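Glycine betaine, L-proline ABC transporter, glycine/betaine/L-proline-binding protein (ProX) (Borrelia burgdorferi, PDB 3TMG) probably serves as the substrate-binding component of an ABC transporter, holding glycine betaine for uptake across the membrane. Local coordinates at residues A[88-99]-A[205-215]. Numbering follows the deposited sequence.
With EDO (1,2-ethanediol), chain F.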
ATOM      1  N   PHE A  88       6.684  -0.783 -18.587  1.00 27.52           N
ATOM      2  CA  PHE A  88       5.473  -0.084 -18.166  1.00 25.86           C
ATOM      3  C   PHE A  88       5.692   1.427 -18.210  1.00 25.41           C
ATOM      4  O   PHE A  88       6.826   1.890 -18.442  1.00 25.91           O
ATOM      5  CB  PHE A  88       4.997  -0.569 -16.770  1.00 24.45           C
ATOM      6  CG  PHE A  88       6.036  -0.449 -15.670  1.00 23.77           C
ATOM      7  CD1 PHE A  88       6.432   0.794 -15.182  1.00 23.50           C
ATOM      8  CD2 PHE A  88       6.570  -1.588 -15.082  1.00 24.31           C
ATOM      9  CE1 PHE A  88       7.400   0.908 -14.171  1.00 24.01           C
ATOM     10  CE2 PHE A  88       7.511  -1.497 -14.044  1.00 24.70           C
ATOM     11  CZ  PHE A  88       7.932  -0.241 -13.579  1.00 23.61           C
ATOM     12  N   VAL A  89       4.629   2.200 -18.031  1.00 24.08           N
ATOM     13  CA  VAL A  89       4.769   3.669 -17.994  1.00 24.02           C
ATOM     14  C   VAL A  89       4.448   4.156 -16.585  1.00 21.81           C
ATOM     15  O   VAL A  89       3.378   3.858 -16.071  1.00 20.99           O
ATOM     16  CB  VAL A  89       3.810   4.401 -18.969  1.00 25.18           C
ATOM     17  CG1 VAL A  89       4.145   5.886 -18.990  1.00 25.97           C
ATOM     18  CG2 VAL A  89       3.931   3.847 -20.383  1.00 27.47           C
ATOM     19  N   ASP A  90       5.364   4.903 -15.980  1.00 20.43           N
ATOM     20  CA  ASP A  90       5.152   5.406 -14.633  1.00 18.73           C
ATOM     21  C   ASP A  90       4.531   6.792 -14.769  1.00 18.40           C
ATOM     22  O   ASP A  90       5.200   7.712 -15.264  1.00 18.64           O
ATOM     23  CB  ASP A  90       6.506   5.495 -13.927  1.00 18.46           C
ATOM     24  CG  ASP A  90       6.396   5.908 -12.442  1.00 17.95           C
ATOM     25  OD1 ASP A  90       5.380   6.520 -12.022  1.00 16.99           O
ATOM     26  OD2 ASP A  90       7.356   5.589 -11.679  1.00 17.94           O
ATOM     27  N   LEU A  91       3.285   6.963 -14.325  1.00 17.26           N
ATOM     28  CA  LEU A  91       2.587   8.236 -14.592  1.00 17.80           C
ATOM     29  C   LEU A  91       2.854   9.318 -13.541  1.00 17.49           C
ATOM     30  O   LEU A  91       2.481  10.476 -13.741  1.00 18.28           O
ATOM     31  CB  LEU A  91       1.089   8.029 -14.763  1.00 17.55           C
ATOM     32  CG  LEU A  91       0.665   7.040 -15.844  1.00 18.18           C
ATOM     33  CD1 LEU A  91      -0.861   6.961 -15.964  1.00 18.33           C
ATOM     34  CD2 LEU A  91       1.311   7.370 -17.185  1.00 19.93           C
ATOM     35  N   GLY A  92       3.529   8.944 -12.449  1.00 16.23           N
ATOM     36  CA  GLY A  92       3.737   9.851 -11.315  1.00 15.22           C
ATOM     37  C   GLY A  92       3.021   9.362 -10.078  1.00 14.07           C
ATOM     38  O   GLY A  92       2.540   8.231 -10.075  1.00 13.78           O
ATOM     39  N   ALA A  93       2.920  10.211  -9.041  1.00 13.44           N
ATOM     40  CA  ALA A  93       2.418   9.784  -7.727  1.00 12.76           C
ATOM     41  C   ALA A  93       0.921   9.966  -7.706  1.00 12.85           C
ATOM     42  O   ALA A  93       0.423  10.986  -8.197  1.00 13.11           O
ATOM     43  CB  ALA A  93       3.047  10.627  -6.597  1.00 12.27           C
ATOM     44  N   ASN A  94       0.210   9.001  -7.116  1.00 12.34           N
ATOM     45  CA  ASN A  94      -1.212   9.232  -6.768  1.00 12.37           C
ATOM     46  C   ASN A  94      -1.399   9.605  -5.289  1.00 12.19           C
ATOM     47  O   ASN A  94      -2.508   9.967  -4.864  1.00 11.90           O
ATOM     48  CB  ASN A  94      -2.074   8.012  -7.127  1.00 12.30           C
ATOM     49  CG  ASN A  94      -1.651   6.751  -6.402  1.00 11.98           C
ATOM     50  OD1 ASN A  94      -1.651   6.696  -5.170  1.00 11.74           O
ATOM     51  ND2 ASN A  94      -1.326   5.717  -7.170  1.00 11.85           N
ATOM     52  N   TYR A  95      -0.320   9.458  -4.510  1.00 11.49           N
ATOM     53  CA  TYR A  95      -0.336   9.732  -3.084  1.00 11.75           C
ATOM     54  C   TYR A  95       1.111  10.069  -2.689  1.00 11.99           C
ATOM     55  O   TYR A  95       2.045   9.337  -3.076  1.00 11.61           O
ATOM     56  CB  TYR A  95      -0.843   8.498  -2.240  1.00 11.31           C
ATOM     57  CG  TYR A  95      -0.688   8.763  -0.727  1.00 11.48           C
ATOM     58  CD1 TYR A  95       0.524   8.473  -0.060  1.00 11.32           C
ATOM     59  CD2 TYR A  95      -1.744   9.373   0.013  1.00 11.92           C
ATOM     60  CE1 TYR A  95       0.698   8.769   1.296  1.00 11.50           C
ATOM     61  CE2 TYR A  95      -1.574   9.670   1.376  1.00 12.28           C
ATOM     62  CZ  TYR A  95      -0.357   9.384   1.986  1.00 12.11           C
ATOM     63  OH  TYR A  95      -0.187   9.641   3.319  1.00 13.10           O
ATOM     64  N   GLU A  96       1.312  11.137  -1.912  1.00 12.48           N
ATOM     65  CA  GLU A  96       2.662  11.495  -1.435  1.00 12.74           C
ATOM     66  C   GLU A  96       2.701  11.548   0.086  1.00 12.36           C
ATOM     67  O   GLU A  96       1.762  12.040   0.707  1.00 12.36           O
ATOM     68  CB  GLU A  96       3.152  12.843  -2.022  1.00 15.05           C
ATOM     69  CG  GLU A  96       3.240  12.773  -3.557  1.00 16.68           C
ATOM     70  CD  GLU A  96       3.857  13.992  -4.212  1.00 19.98           C
ATOM     71  OE1 GLU A  96       4.504  14.790  -3.523  1.00 22.85           O
ATOM     72  OE2 GLU A  96       3.736  14.117  -5.451  1.00 20.51           O
ATOM     73  N   GLY A  97       3.798  11.021   0.662  1.00 11.82           N
ATOM     74  CA  GLY A  97       4.035  11.059   2.085  1.00 11.89           C
ATOM     75  C   GLY A  97       4.117   9.704   2.762  1.00 11.60           C
ATOM     76  O   GLY A  97       3.929   9.620   3.994  1.00 12.05           O
ATOM     77  N   THR A  98       4.484   8.660   2.019  1.00 10.67           N
ATOM     78  CA  THR A  98       4.582   7.336   2.630  1.00 10.51           C
ATOM     79  C   THR A  98       5.794   7.247   3.521  1.00 10.90           C
ATOM     80  O   THR A  98       6.797   7.907   3.252  1.00 10.95           O
ATOM     81  CB  THR A  98       4.689   6.158   1.618  1.00 10.24           C
ATOM     82  OG1 THR A  98       5.929   6.244   0.870  1.00 10.54           O
ATOM     83  CG2 THR A  98       3.458   6.189   0.665  1.00  9.91           C
ATOM     84  N   ILE A  99       5.740   6.361   4.522  1.00 10.99           N
ATOM     85  CA  ILE A  99       6.962   5.983   5.243  1.00 11.93           C
ATOM     86  C   ILE A  99       6.776   4.504   5.548  1.00 12.40           C
ATOM     87  O   ILE A  99       5.649   4.095   5.915  1.00 12.60           O
ATOM     88  CB  ILE A  99       7.070   6.760   6.600  1.00 12.79           C
ATOM     89  CG1 ILE A  99       7.163   8.269   6.387  1.00 13.21           C
ATOM     90  CG2 ILE A  99       8.188   6.210   7.508  1.00 13.66           C
ATOM     91  CD1 ILE A  99       7.110   9.072   7.702  1.00 14.64           C
ATOM     92  N   GLY A 205      13.371   7.315   2.775  1.00 13.56           N
ATOM     93  CA  GLY A 205      12.788   8.525   3.403  1.00 13.67           C
ATOM     94  C   GLY A 205      11.292   8.524   3.154  1.00 13.33           C
ATOM     95  O   GLY A 205      10.659   7.458   3.091  1.00 13.37           O
ATOM     96  N   ILE A 206      10.708   9.717   3.043  1.00 12.97           N
ATOM     97  CA  ILE A 206       9.267   9.853   2.843  1.00 12.78           C
ATOM     98  C   ILE A 206       9.081   9.667   1.331  1.00 12.96           C
ATOM     99  O   ILE A 206       9.736  10.360   0.554  1.00 13.15           O
ATOM    100  CB  ILE A 206       8.815  11.240   3.380  1.00 13.59           C
ATOM    101  CG1 ILE A 206       9.232  11.358   4.843  1.00 13.99           C
ATOM    102  CG2 ILE A 206       7.332  11.503   3.124  1.00 13.29           C
ATOM    103  CD1 ILE A 206       9.428  12.778   5.312  1.00 15.83           C
ATOM    104  N   GLU A 207       8.224   8.730   0.913  1.00 11.75           N
ATOM    105  CA  GLU A 207       8.146   8.403  -0.492  1.00 11.91           C
ATOM    106  C   GLU A 207       6.715   8.551  -1.001  1.00 11.62           C
ATOM    107  O   GLU A 207       5.909   9.369  -0.423  1.00 11.22           O
ATOM    108  CB  GLU A 207       8.816   7.047  -0.751  1.00 12.58           C
ATOM    109  CG  GLU A 207      10.270   7.102  -0.271  1.00 13.58           C
ATOM    110  CD  GLU A 207      11.075   5.887  -0.585  1.00 14.91           C
ATOM    111  OE1 GLU A 207      10.510   4.948  -1.219  1.00 15.31           O
ATOM    112  OE2 GLU A 207      12.298   5.895  -0.208  1.00 16.40           O
ATOM    113  N   SER A 208       6.375   7.840  -2.057  1.00 11.15           N
ATOM    114  CA  SER A 208       5.033   8.057  -2.599  1.00 11.58           C
ATOM    115  C   SER A 208       4.502   6.772  -3.230  1.00 11.12           C
ATOM    116  O   SER A 208       5.270   5.795  -3.394  1.00 11.25           O
ATOM    117  CB  SER A 208       5.058   9.271  -3.536  1.00 12.32           C
ATOM    118  OG  SER A 208       5.729   8.880  -4.690  1.00 14.85           O
ATOM    119  N   VAL A 209       3.224   6.753  -3.547  1.00 10.46           N
ATOM    120  CA  VAL A 209       2.644   5.581  -4.237  1.00 10.77           C
ATOM    121  C   VAL A 209       2.391   6.070  -5.648  1.00 11.37           C
ATOM    122  O   VAL A 209       1.796   7.155  -5.823  1.00 11.50           O
ATOM    123  CB  VAL A 209       1.323   5.138  -3.576  1.00 10.16           C
ATOM    124  CG1 VAL A 209       0.799   3.811  -4.161  1.00 10.26           C
ATOM    125  CG2 VAL A 209       1.508   5.011  -2.042  1.00  9.48           C
ATOM    126  N   HIS A 210       2.835   5.291  -6.631  1.00 11.87           N
ATOM    127  CA  HIS A 210       2.681   5.701  -8.018  1.00 12.98           C
ATOM    128  C   HIS A 210       1.677   4.894  -8.765  1.00 13.01           C
ATOM    129  O   HIS A 210       1.271   3.815  -8.316  1.00 12.26           O
ATOM    130  CB  HIS A 210       4.041   5.652  -8.763  1.00 14.31           C
ATOM    131  CG  HIS A 210       4.950   6.823  -8.439  1.00 15.03           C
ATOM    132  ND1 HIS A 210       5.725   7.440  -9.384  1.00 16.29           N
ATOM    133  CD2 HIS A 210       5.235   7.438  -7.244  1.00 14.60           C
ATOM    134  CE1 HIS A 210       6.439   8.423  -8.816  1.00 16.61           C
ATOM    135  NE2 HIS A 210       6.128   8.455  -7.509  1.00 15.98           N
ATOM    136  N   THR A 211       1.246   5.455  -9.894  1.00 13.66           N
ATOM    137  CA  THR A 211       0.294   4.809 -10.774  1.00 14.21           C
ATOM    138  C   THR A 211       1.116   4.384 -12.003  1.00 15.07           C
ATOM    139  O   THR A 211       1.809   5.206 -12.615  1.00 15.53           O
ATOM    140  CB  THR A 211      -0.811   5.804 -11.215  1.00 14.77           C
ATOM    141  OG1 THR A 211      -1.612   6.160 -10.069  1.00 14.40           O
ATOM    142  CG2 THR A 211      -1.733   5.141 -12.273  1.00 15.49           C
ATOM    143  N   LEU A 212       1.089   3.095 -12.316  1.00 15.12           N
ATOM    144  CA  LEU A 212       1.762   2.602 -13.510  1.00 15.97           C
ATOM    145  C   LEU A 212       0.732   2.028 -14.460  1.00 16.51           C
ATOM    146  O   LEU A 212      -0.240   1.396 -14.020  1.00 16.33           O
ATOM    147  CB  LEU A 212       2.785   1.521 -13.173  1.00 16.16           C
ATOM    148  CG  LEU A 212       3.620   1.722 -11.912  1.00 16.06           C
ATOM    149  CD1 LEU A 212       4.416   0.463 -11.584  1.00 16.28           C
ATOM    150  CD2 LEU A 212       4.554   2.935 -11.986  1.00 16.26           C
ATOM    151  N   VAL A 213       0.951   2.202 -15.769  1.00 17.59           N
ATOM    152  CA  VAL A 213       0.026   1.649 -16.766  1.00 18.31           C
ATOM    153  C   VAL A 213       0.840   0.877 -17.811  1.00 19.59           C
ATOM    154  O   VAL A 213       2.041   1.066 -17.956  1.00 19.12           O
ATOM    155  CB  VAL A 213      -0.855   2.737 -17.450  1.00 18.89           C
ATOM    156  CG1 VAL A 213      -1.740   3.455 -16.452  1.00 17.78           C
ATOM    157  CG2 VAL A 213       0.003   3.744 -18.221  1.00 19.67           C
ATOM    158  N   ARG A 214       0.179  -0.025 -18.509  1.00 20.75           N
ATOM    159  CA  ARG A 214       0.853  -0.828 -19.535  1.00 22.75           C
ATOM    160  C   ARG A 214       1.300   0.059 -20.706  1.00 24.65           C
ATOM    161  O   ARG A 214       0.683   1.076 -20.959  1.00 24.46           O
ATOM    162  CB  ARG A 214      -0.052  -1.955 -20.032  1.00 23.13           C
ATOM    163  CG  ARG A 214      -1.396  -1.532 -20.598  1.00 23.55           C
ATOM    164  CD  ARG A 214      -2.128  -2.714 -21.221  1.00 24.26           C
ATOM    165  NE  ARG A 214      -3.337  -2.300 -21.928  1.00 24.73           N
ATOM    166  CZ  ARG A 214      -3.383  -1.878 -23.194  1.00 26.25           C
ATOM    167  NH1 ARG A 214      -2.276  -1.822 -23.931  1.00 26.80           N
ATOM    168  NH2 ARG A 214      -4.564  -1.547 -23.732  1.00 26.90           N
ATOM    169  N   LEU A 215       2.342  -0.375 -21.420  1.00 26.91           N
ATOM    170  CA  LEU A 215       2.843   0.279 -22.634  1.00 30.05           C
ATOM    171  C   LEU A 215       1.799   0.825 -23.638  1.00 31.96           C
ATOM    172  O   LEU A 215       1.941   1.945 -24.129  1.00 36.18           O
ATOM    173  CB  LEU A 215       3.840  -0.648 -23.377  1.00 31.41           C
ATOM    174  CG  LEU A 215       5.190  -0.909 -22.688  1.00 31.48           C
ATOM    175  CD1 LEU A 215       6.143  -1.703 -23.565  1.00 32.70           C
ATOM    176  CD2 LEU A 215       5.845   0.385 -22.217  1.00 30.87           C
TER
HETATM  177  C1  EDO F 301       7.635  12.214  -1.970  1.00 27.35           C
HETATM  178  O1  EDO F 301       8.936  11.602  -1.874  1.00 26.37           O
HETATM  179  C2  EDO F 301       7.811  13.539  -1.247  1.00 27.41           C
HETATM  180  O2  EDO F 301       7.506  13.352   0.149  1.00 26.49           O
HETATM  181  O   HOH W   1       6.216   4.385  -1.147  1.00 12.07           O
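D90 carries its CG anti to the backbone N (chi1 -175°) and H210 sets its CG beside the backbone N, anti to the carbonyl carbon, and these two torsions bring carboxylate and imidazole together on an antiparallel strand pair interrupted by two beta bulges. H210 ND1 donates to the syn lone pair of D90 OD1 at 2.8 Å, with the oxygen in the ring plane although the two flat groups stand 75° apart. The same oxygen closes an Asx turn by accepting from G92 N, and Y81 OH is hydrogen-bonded to D90 OD2, which together should restrict the carboxylate's rotation. Backbone atoms of G92 and A93 lie over one face of the imidazole. The pairing illustrates how a bulge lets a strand turn a corner while staying paired with its neighbour: at the classic bulge N94 and Y95 both face V209, and N94 N reaches V209 O at 2.8 Å. In the amide plane, N94 ND2 gives a nearly straight bond (171°) to T211 OG1, while V69 O takes another from the same nitrogen. L212 CD1 makes a CH-pi contact over one face of the F88 ring. Farther along, G97 and T98 form a G1 bulge against E207, near the glycine betaine pocket of this periplasmic-binding-protein fold; T98 and V209 both touch W72, a pocket residue. There T98 CG2 meets V209 CG2 at 3.5 Å, and one water joins T98 OG1 to S208 O, 2.8 Å from each.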